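Side-chain contacts in proteasome assembly chaperone family protein (Pyrococcus furiosus, PDB 3VR0), which probably acts as an activator of the archaeal proteasome, being a homologue of proteasome assembly chaperones with a PAC2 family fold: residues Lys60-Leu65 against Leu127-Glu132; Lys47-His52 against Lys222-Val227. All coordinates share one frame; numbering follows the deposited sequence.

Contact 1 (Lys60-Leu65 against Leu127-Glu132); sequences KKFAEL and LDFVQE
The rings of F62 and F129 reach for each other from opposite directions, F62 from strand 60-66 and F129 from helix 116-131. Their planes are inclined by only 29°, yet the centroids stand 5.7 Å apart, so the rings are slid past one another and barely overlap. The contact falls on their outer carbons: F62 CE1 lies 3.5 Å from F129 CZ and 3.8 Å from F129 CE2. The CB of F62 does not itself point at the helix; the turn about its first torsion, with CG between the backbone N and the carbonyl carbon, brings CE1 to F129. The same end of the F129 ring also meets the methyl of A63, whose CB is 3.6 Å from F129 CZ, so that two neighbouring strand residues share one phenylalanine. F129 reaches the strand because its CG lies opposite the backbone N (chi1 177°), beside the carbonyl carbon, which carries CZ and CE2 outward. F62 and A63 both face F89 of strand 87-92, a classic beta bulge, and this departure from strict alternation fits the way both side chains reach F129. F89 itself meets F129 edge to face, as does F133, while I22 and V24 of strand 21-24 also touch F129. Were F62 replaced by an alanine, the CZ end of F129 would probably keep only the A63 methyl from this strand segment, with a gap beside the ring. E64 turns the other way, its CB pointing away from the helix, and its OE1 receives K61 NZ at 3.0 Å.

Contact 2 (Lys47-His52 against Lys222-Val227); sequences KLAAEH and KAAKAV
L48 meets A224 from its first side-chain atom onward. Its CB lies 3.6 Å from A224 CB, the closest side-chain approach between segments 47-52 and 222-227. CG is turned anti to the carbonyl carbon, beside the backbone N (chi1 -76°), and lies a little farther off, 4.5 Å from A224 CB. From there the branches part: CD1 remains alongside the alanine, 4.0 Å from A224 CB, whereas CD2 diverges to 5.6 Å from that same A224 CB. Beyond the two segments the leucine also packs on V219 and on R247 of helix 242-256.

The next residue, A49, brings the backbones together. Its CA is 4.9 Å from A224 CA, a spacing made possible by a single methyl on each side, and A224 CB sits 3.9 Å from A49 N. A49 CB in turn approaches A224 O at 4.0 Å. M141 of strand 137-145 touches both A49 and V227, so the two helices lie against the same strand of the large mixed sheet of this PAC2 family chain.

The CB atoms of K222 and K225 point away from helix segment 47-52, and their NZ atoms form salt bridges with E152 and D245. What joins the two segments is apolar and, without a directional bond between them, depends on the smallness of A49 and A224.

Overall arrangement
Both contacts are buried, but contact 2 lies deeper, its centre about 8 Å from the chain centre, against 15 Å for that of contact 1. Their centres are 21 Å apart and they do not touch, although helix 45-57 of contact 2 runs on in the chain to strand 60-66 of contact 1. Contact 1 joins a helix to a bulged strand toward the 21-24 end of the large sheet, through aromatic rings that bridge a wide backbone separation. Contact 2 sets helix against helix through a leucine and two alanines that let the backbones approach closely. Each is apolar where its segments meet, with several of the charged residues nearby in salt bridges.

Contact 1 (Lys60-Leu65 against Leu127-Glu132)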
loop_
_atom_site.group_PDB
_atom_site.type_symbol
_atom_site.label_atom_id
_atom_site.label_comp_id
_atom_site.label_asym_id
_atom_site.label_seq_id
_atom_site.Cartn_x
_atom_site.Cartn_y
_atom_site.Cartn_z
ATOM N N LYS C 60 18.121 -29.551 11.861
ATOM C CA LYS C 60 19.222 -28.597 11.798
ATOM C C LYS C 60 18.884 -27.376 10.984
ATOM O O LYS C 60 18.388 -27.499 9.861
ATOM C CB LYS C 60 20.442 -29.282 11.125
ATOM C CG LYS C 60 21.727 -28.519 11.350
ATOM C CD LYS C 60 22.516 -28.366 10.062
ATOM C CE LYS C 60 24.021 -28.235 10.345
ATOM N NZ LYS C 60 24.467 -26.800 10.459
ATOM N N LYS C 61 19.206 -26.196 11.490
ATOM C CA LYS C 61 18.941 -25.004 10.694
ATOM C C LYS C 61 19.878 -24.894 9.486
ATOM O O LYS C 61 21.090 -24.943 9.677
ATOM C CB LYS C 61 19.142 -23.743 11.490
ATOM C CG LYS C 61 18.946 -22.531 10.579
ATOM C CD LYS C 61 18.601 -21.251 11.327
ATOM C CE LYS C 61 19.795 -20.677 12.020
ATOM N NZ LYS C 61 19.371 -19.431 12.738
ATOM N N PHE C 62 19.324 -24.649 8.289
ATOM C CA PHE C 62 20.164 -24.477 7.092
ATOM C C PHE C 62 19.954 -23.255 6.204
ATOM O O PHE C 62 20.772 -23.032 5.296
ATOM C CB PHE C 62 20.144 -25.706 6.207
ATOM C CG PHE C 62 18.843 -25.926 5.437
ATOM C CD1 PHE C 62 18.805 -25.759 4.077
ATOM C CD2 PHE C 62 17.687 -26.360 6.094
ATOM C CE1 PHE C 62 17.681 -26.012 3.378
ATOM C CE2 PHE C 62 16.544 -26.641 5.394
ATOM C CZ PHE C 62 16.527 -26.439 4.042
ATOM N N ALA C 63 18.881 -22.486 6.426
ATOM C CA ALA C 63 18.662 -21.254 5.662
ATOM C C ALA C 63 17.813 -20.245 6.454
ATOM O O ALA C 63 17.054 -20.625 7.326
ATOM C CB ALA C 63 17.981 -21.564 4.340
ATOM N N GLU C 64 17.956 -18.962 6.156
ATOM C CA GLU C 64 16.997 -18.034 6.699
ATOM C C GLU C 64 16.477 -17.013 5.682
ATOM O O GLU C 64 17.150 -16.680 4.690
ATOM C CB GLU C 64 17.395 -17.485 8.108
ATOM C CG GLU C 64 18.680 -16.835 8.233
ATOM C CD GLU C 64 19.236 -16.851 9.687
ATOM O OE1 GLU C 64 18.632 -17.448 10.633
ATOM O OE2 GLU C 64 20.302 -16.233 9.867
ATOM N N LEU C 65 15.218 -16.621 5.884
ATOM C CA LEU C 65 14.527 -15.758 4.926
ATOM C C LEU C 65 14.354 -14.366 5.517
ATOM O O LEU C 65 13.917 -14.220 6.642
ATOM C CB LEU C 65 13.191 -16.390 4.543
ATOM C CG LEU C 65 12.325 -15.695 3.490
ATOM C CD1 LEU C 65 11.430 -16.711 2.762
ATOM C CD2 LEU C 65 11.450 -14.537 4.142
ATOM N N LEU C 127 8.566 -21.454 -1.908
ATOM C CA LEU C 127 8.362 -22.584 -2.796
ATOM C C LEU C 127 9.536 -22.765 -3.767
ATOM O O LEU C 127 9.868 -23.910 -4.030
ATOM C CB LEU C 127 7.023 -22.568 -3.559
ATOM C CG LEU C 127 5.838 -22.666 -2.569
ATOM C CD1 LEU C 127 4.576 -22.207 -3.199
ATOM C CD2 LEU C 127 5.657 -24.056 -1.943
ATOM N N ASP C 128 10.118 -21.679 -4.311
ATOM C CA ASP C 128 11.236 -21.828 -5.267
ATOM C C ASP C 128 12.407 -22.520 -4.553
ATOM O O ASP C 128 13.130 -23.301 -5.136
ATOM C CB ASP C 128 11.773 -20.482 -5.825
ATOM C CG ASP C 128 10.736 -19.696 -6.680
ATOM O OD1 ASP C 128 9.739 -20.265 -7.190
ATOM O OD2 ASP C 128 10.932 -18.478 -6.829
ATOM N N PHE C 129 12.619 -22.156 -3.316
ATOM C CA PHE C 129 13.748 -22.658 -2.580
ATOM C C PHE C 129 13.591 -24.182 -2.293
ATOM O O PHE C 129 14.483 -24.963 -2.540
ATOM C CB PHE C 129 13.885 -21.854 -1.295
ATOM C CG PHE C 129 14.986 -22.341 -0.396
ATOM C CD1 PHE C 129 16.317 -22.438 -0.872
ATOM C CD2 PHE C 129 14.697 -22.759 0.895
ATOM C CE1 PHE C 129 17.348 -22.904 -0.025
ATOM C CE2 PHE C 129 15.735 -23.217 1.763
ATOM C CZ PHE C 129 17.053 -23.301 1.298
ATOM N N VAL C 130 12.418 -24.572 -1.812
ATOM C CA VAL C 130 12.141 -25.923 -1.387
ATOM C C VAL C 130 12.101 -26.914 -2.591
ATOM O O VAL C 130 12.524 -28.076 -2.476
ATOM C CB VAL C 130 10.902 -25.787 -0.485
ATOM C CG1 VAL C 130 9.635 -26.398 -0.993
ATOM C CG2 VAL C 130 11.205 -25.795 1.007
ATOM N N GLN C 131 11.642 -26.441 -3.741
ATOM C CA GLN C 131 11.721 -27.205 -4.967
ATOM C C GLN C 131 13.166 -27.455 -5.458
ATOM O O GLN C 131 13.390 -28.397 -6.198
ATOM C CB GLN C 131 10.918 -26.540 -6.091
ATOM C CG GLN C 131 9.388 -26.634 -5.962
ATOM C CD GLN C 131 8.707 -26.001 -7.183
ATOM O OE1 GLN C 131 8.761 -24.782 -7.391
ATOM N NE2 GLN C 131 8.096 -26.830 -8.001
ATOM N N GLU C 132 14.131 -26.636 -5.055
ATOM C CA GLU C 132 15.508 -26.971 -5.391
ATOM C C GLU C 132 15.928 -28.300 -4.785
ATOM O O GLU C 132 16.858 -28.892 -5.286
ATOM C CB GLU C 132 16.489 -25.881 -4.974
ATOM C CG GLU C 132 16.227 -24.552 -5.671
ATOM C CD GLU C 132 17.178 -23.489 -5.205
ATOM O OE1 GLU C 132 18.161 -23.778 -4.442
ATOM O OE2 GLU C 132 16.959 -22.348 -5.627
#

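Contact 2 (Lys47-His52 against Lys222-Val227)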
loop_
_atom_site.group_PDB
_atom_site.type_symbol
_atom_site.label_atom_id
_atom_site.label_comp_id
_atom_site.label_asym_id
_atom_site.label_seq_id
_atom_site.Cartn_x
_atom_site.Cartn_y
_atom_site.Cartn_z
ATOM N N LYS C 47 3.166 -22.546 14.845
ATOM C CA LYS C 47 4.495 -22.251 15.352
ATOM C C LYS C 47 4.970 -23.150 16.513
ATOM O O LYS C 47 6.100 -23.639 16.490
ATOM C CB LYS C 47 4.624 -20.790 15.734
ATOM C CG LYS C 47 6.018 -20.461 16.245
ATOM C CD LYS C 47 6.159 -18.985 16.546
ATOM C CE LYS C 47 7.597 -18.655 16.949
ATOM N NZ LYS C 47 7.913 -17.247 16.601
ATOM N N LEU C 48 4.127 -23.338 17.531
ATOM C CA LEU C 48 4.471 -24.209 18.664
ATOM C C LEU C 48 4.712 -25.610 18.196
ATOM O O LEU C 48 5.671 -26.232 18.594
ATOM C CB LEU C 48 3.361 -24.265 19.715
ATOM C CG LEU C 48 3.222 -23.067 20.637
ATOM C CD1 LEU C 48 1.958 -23.298 21.434
ATOM C CD2 LEU C 48 4.417 -22.951 21.560
ATOM N N ALA C 49 3.810 -26.080 17.360
ATOM C CA ALA C 49 3.897 -27.371 16.726
ATOM C C ALA C 49 5.247 -27.503 15.974
ATOM O O ALA C 49 5.969 -28.461 16.205
ATOM C CB ALA C 49 2.747 -27.570 15.811
ATOM N N ALA C 50 5.598 -26.542 15.115
ATOM C CA ALA C 50 6.848 -26.653 14.353
ATOM C C ALA C 50 8.085 -26.595 15.229
ATOM O O ALA C 50 9.014 -27.384 15.018
ATOM C CB ALA C 50 6.943 -25.604 13.211
ATOM N N GLU C 51 8.096 -25.688 16.210
ATOM C CA GLU C 51 9.238 -25.568 17.125
ATOM C C GLU C 51 9.441 -26.838 17.947
ATOM O O GLU C 51 10.582 -27.263 18.190
ATOM C CB GLU C 51 9.098 -24.399 18.064
ATOM C CG GLU C 51 9.306 -23.043 17.381
ATOM C CD GLU C 51 9.076 -21.910 18.352
ATOM O OE1 GLU C 51 8.256 -22.076 19.281
ATOM O OE2 GLU C 51 9.740 -20.870 18.226
ATOM N N HIS C 52 8.340 -27.447 18.357
ATOM C CA HIS C 52 8.434 -28.663 19.121
ATOM C C HIS C 52 8.975 -29.764 18.230
ATOM O O HIS C 52 9.782 -30.579 18.665
ATOM C CB HIS C 52 7.087 -29.089 19.703
ATOM C CG HIS C 52 7.209 -30.233 20.651
ATOM N ND1 HIS C 52 8.030 -30.188 21.760
ATOM C CD2 HIS C 52 6.656 -31.466 20.642
ATOM C CE1 HIS C 52 7.965 -31.342 22.402
ATOM N NE2 HIS C 52 7.126 -32.130 21.753
ATOM N N LYS C 222 -1.908 -26.811 23.715
ATOM C CA LYS C 222 -2.722 -28.045 23.627
ATOM C C LYS C 222 -3.294 -28.292 22.231
ATOM O O LYS C 222 -3.407 -29.444 21.786
ATOM C CB LYS C 222 -3.843 -28.035 24.709
ATOM C CG LYS C 222 -4.921 -29.148 24.624
ATOM C CD LYS C 222 -5.605 -29.339 26.021
ATOM C CE LYS C 222 -7.094 -29.742 25.922
ATOM N NZ LYS C 222 -7.302 -31.171 25.475
ATOM N N ALA C 223 -3.694 -27.221 21.537
ATOM C CA ALA C 223 -4.121 -27.424 20.168
ATOM C C ALA C 223 -2.880 -27.756 19.302
ATOM O O ALA C 223 -2.958 -28.559 18.384
ATOM C CB ALA C 223 -4.959 -26.227 19.615
ATOM N N ALA C 224 -1.750 -27.149 19.630
ATOM C CA ALA C 224 -0.468 -27.443 18.953
ATOM C C ALA C 224 -0.174 -28.957 19.049
ATOM O O ALA C 224 0.128 -29.624 18.031
ATOM C CB ALA C 224 0.647 -26.641 19.569
ATOM N N LYS C 225 -0.332 -29.501 20.258
ATOM C CA LYS C 225 -0.197 -30.943 20.478
ATOM C C LYS C 225 -1.070 -31.744 19.519
ATOM O O LYS C 225 -0.599 -32.681 18.843
ATOM C CB LYS C 225 -0.482 -31.315 21.953
ATOM C CG LYS C 225 -0.411 -32.841 22.189
ATOM C CD LYS C 225 -0.252 -33.199 23.654
ATOM C CE LYS C 225 -0.498 -34.682 23.858
ATOM N NZ LYS C 225 -0.910 -34.925 25.279
ATOM N N ALA C 226 -2.337 -31.354 19.419
ATOM C CA ALA C 226 -3.263 -32.099 18.586
ATOM C C ALA C 226 -2.891 -32.050 17.115
ATOM O O ALA C 226 -2.979 -33.057 16.400
ATOM C CB ALA C 226 -4.659 -31.583 18.782
ATOM N N VAL C 227 -2.501 -30.867 16.639
ATOM C CA VAL C 227 -2.112 -30.726 15.221
ATOM C C VAL C 227 -0.859 -31.577 14.955
ATOM O O VAL C 227 -0.777 -32.292 13.967
ATOM C CB VAL C 227 -1.854 -29.227 14.866
ATOM C CG1 VAL C 227 -1.142 -29.098 13.523
ATOM C CG2 VAL C 227 -3.204 -28.441 14.855
#